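Local coordinates for protein 1-carboxybiuret hydrolase subunit AtzE (Pseudomonas sp., PDB 6C62) that hydrolyses 1-carboxybiuret to urea-1,3-dicarboxylate and ammonia, a step in the bacterial breakdown of the herbicide atrazine, at residues R350-Y353 / R354-N358. Residues are numbered along the deposited sequence; the frame is centred on the assembly and turned at random.
Sequences RRVY and RDKVN
The backbone O of Arg351 is gripped twice: by Asp355 N at 3.1 Å, one of the regular i to i+4 bonds of this helix, and by a water that donates to Arg351 O from 2.9 Å. The same water gives its other hydrogen to Asp355 OD1 and accepts from Arg354 NE at 2.8 Å, lying in the guanidinium plane at its edge, so it ties one carbonyl to an acidic and a basic side chain. Arg351 and Arg354 both bend at chi3, in opposite senses, and this brings Arg354 NH2 over a face of the Arg351 guanidinium, 3.5 Å from CZ and offset toward the rim. The planes stand 71° apart, an edge-to-face meeting of like charges. These are probably offset by a chain of another protein, whose acidic side chain forms a salt bridge with Arg354 NH1 and whose backbone bonds NH2 of both arginines. An alanine in place of Arg351 would probably cost that chain the bond from Arg351 NH2 and open a gap beside the edge of the Arg354 guanidinium. Elsewhere round the helix, Val357 CG2 sits over the centre of the Tyr353 ring in a CH-pi contact, 4.1 Å from the centroid and 9° off the normal. Val352 CG1 lies beside Lys356 CE at 3.8 Å, while the extended lysine continues to a salt bridge with Asp293. These two turns belong to helix 340-360 of the amidase fold, away from the probable catalytic residues. Arg351 and Arg354 meet chains of another protein, and Arg351 also packs on Pro234 of the second copy of this protein, whereas Tyr353 and Val357 pack on Ala407 of helix 402-407, with Tyr353 OH hydrogen-bonded to Pro403 O and to Trp291, just after strand 288-289.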
# COMPACT_ATOMS: atom_id res chain seq x y z
N ARG A 350 3.43 -9.32 4.71
CA ARG A 350 3.77 -9.49 3.31
C ARG A 350 5.20 -8.96 2.98
O ARG A 350 5.85 -9.49 2.10
CB ARG A 350 2.72 -8.82 2.40
CG ARG A 350 2.84 -9.28 0.96
CD ARG A 350 1.83 -8.66 0.06
NE ARG A 350 1.64 -9.39 -1.17
CZ ARG A 350 0.82 -9.00 -2.13
NH1 ARG A 350 0.14 -7.84 -2.06
NH2 ARG A 350 0.70 -9.76 -3.21
N ARG A 351 5.64 -7.88 3.63
CA ARG A 351 7.03 -7.40 3.50
C ARG A 351 8.05 -8.48 3.92
O ARG A 351 8.99 -8.75 3.20
CB ARG A 351 7.28 -6.08 4.26
CG ARG A 351 8.76 -5.67 4.35
CD ARG A 351 8.93 -4.29 4.98
NE ARG A 351 8.34 -3.28 4.14
CZ ARG A 351 8.89 -2.73 3.05
NH1 ARG A 351 10.10 -3.03 2.68
NH2 ARG A 351 8.18 -1.85 2.35
N VAL A 352 7.80 -9.09 5.04
CA VAL A 352 8.68 -10.15 5.59
C VAL A 352 8.67 -11.33 4.63
O VAL A 352 9.70 -11.88 4.29
CB VAL A 352 8.19 -10.58 7.00
CG1 VAL A 352 8.95 -11.80 7.47
CG2 VAL A 352 8.42 -9.46 8.00
N TYR A 353 7.49 -11.71 4.17
CA TYR A 353 7.30 -12.82 3.24
C TYR A 353 8.03 -12.59 1.95
O TYR A 353 8.70 -13.52 1.47
CB TYR A 353 5.82 -13.04 3.02
CG TYR A 353 5.38 -14.27 2.31
CD1 TYR A 353 5.46 -15.49 2.94
CD2 TYR A 353 4.80 -14.21 1.05
CE1 TYR A 353 5.03 -16.65 2.34
CE2 TYR A 353 4.36 -15.36 0.43
CZ TYR A 353 4.48 -16.60 1.11
OH TYR A 353 4.00 -17.73 0.54
N ARG A 354 7.87 -11.40 1.35
CA ARG A 354 8.58 -11.03 0.11
C ARG A 354 10.10 -11.21 0.32
O ARG A 354 10.76 -11.86 -0.50
CB ARG A 354 8.30 -9.57 -0.29
CG ARG A 354 9.06 -9.06 -1.50
CD ARG A 354 8.55 -7.68 -1.93
NE ARG A 354 8.70 -6.69 -0.89
CZ ARG A 354 7.93 -5.61 -0.77
NH1 ARG A 354 7.02 -5.32 -1.68
NH2 ARG A 354 8.11 -4.76 0.25
N ASP A 355 10.61 -10.68 1.42
CA ASP A 355 12.05 -10.83 1.72
C ASP A 355 12.45 -12.32 1.78
O ASP A 355 13.48 -12.68 1.21
CB ASP A 355 12.46 -10.10 3.01
CG ASP A 355 12.42 -8.56 2.89
OD1 ASP A 355 12.47 -8.01 1.75
OD2 ASP A 355 12.37 -7.87 3.97
N LYS A 356 11.65 -13.16 2.45
CA LYS A 356 12.00 -14.58 2.62
C LYS A 356 11.90 -15.37 1.32
O LYS A 356 12.70 -16.24 1.03
CB LYS A 356 11.12 -15.24 3.68
CG LYS A 356 11.35 -14.72 5.11
CD LYS A 356 10.46 -15.49 6.06
CE LYS A 356 10.79 -15.14 7.48
NZ LYS A 356 10.15 -16.17 8.34
N VAL A 357 10.88 -15.08 0.52
CA VAL A 357 10.74 -15.72 -0.77
C VAL A 357 11.87 -15.31 -1.74
O VAL A 357 12.45 -16.19 -2.43
CB VAL A 357 9.32 -15.53 -1.38
CG1 VAL A 357 9.25 -16.05 -2.79
CG2 VAL A 357 8.30 -16.26 -0.51
N ASN A 358 12.17 -14.03 -1.86
CA ASN A 358 13.31 -13.59 -2.69
C ASN A 358 14.65 -14.21 -2.22
O ASN A 358 15.49 -14.55 -3.05
CB ASN A 358 13.39 -12.05 -2.77
CG ASN A 358 12.28 -11.46 -3.65
OD1 ASN A 358 11.94 -12.02 -4.69
ND2 ASN A 358 11.77 -10.30 -3.27
O HOH W 1 10.26 -6.80 1.41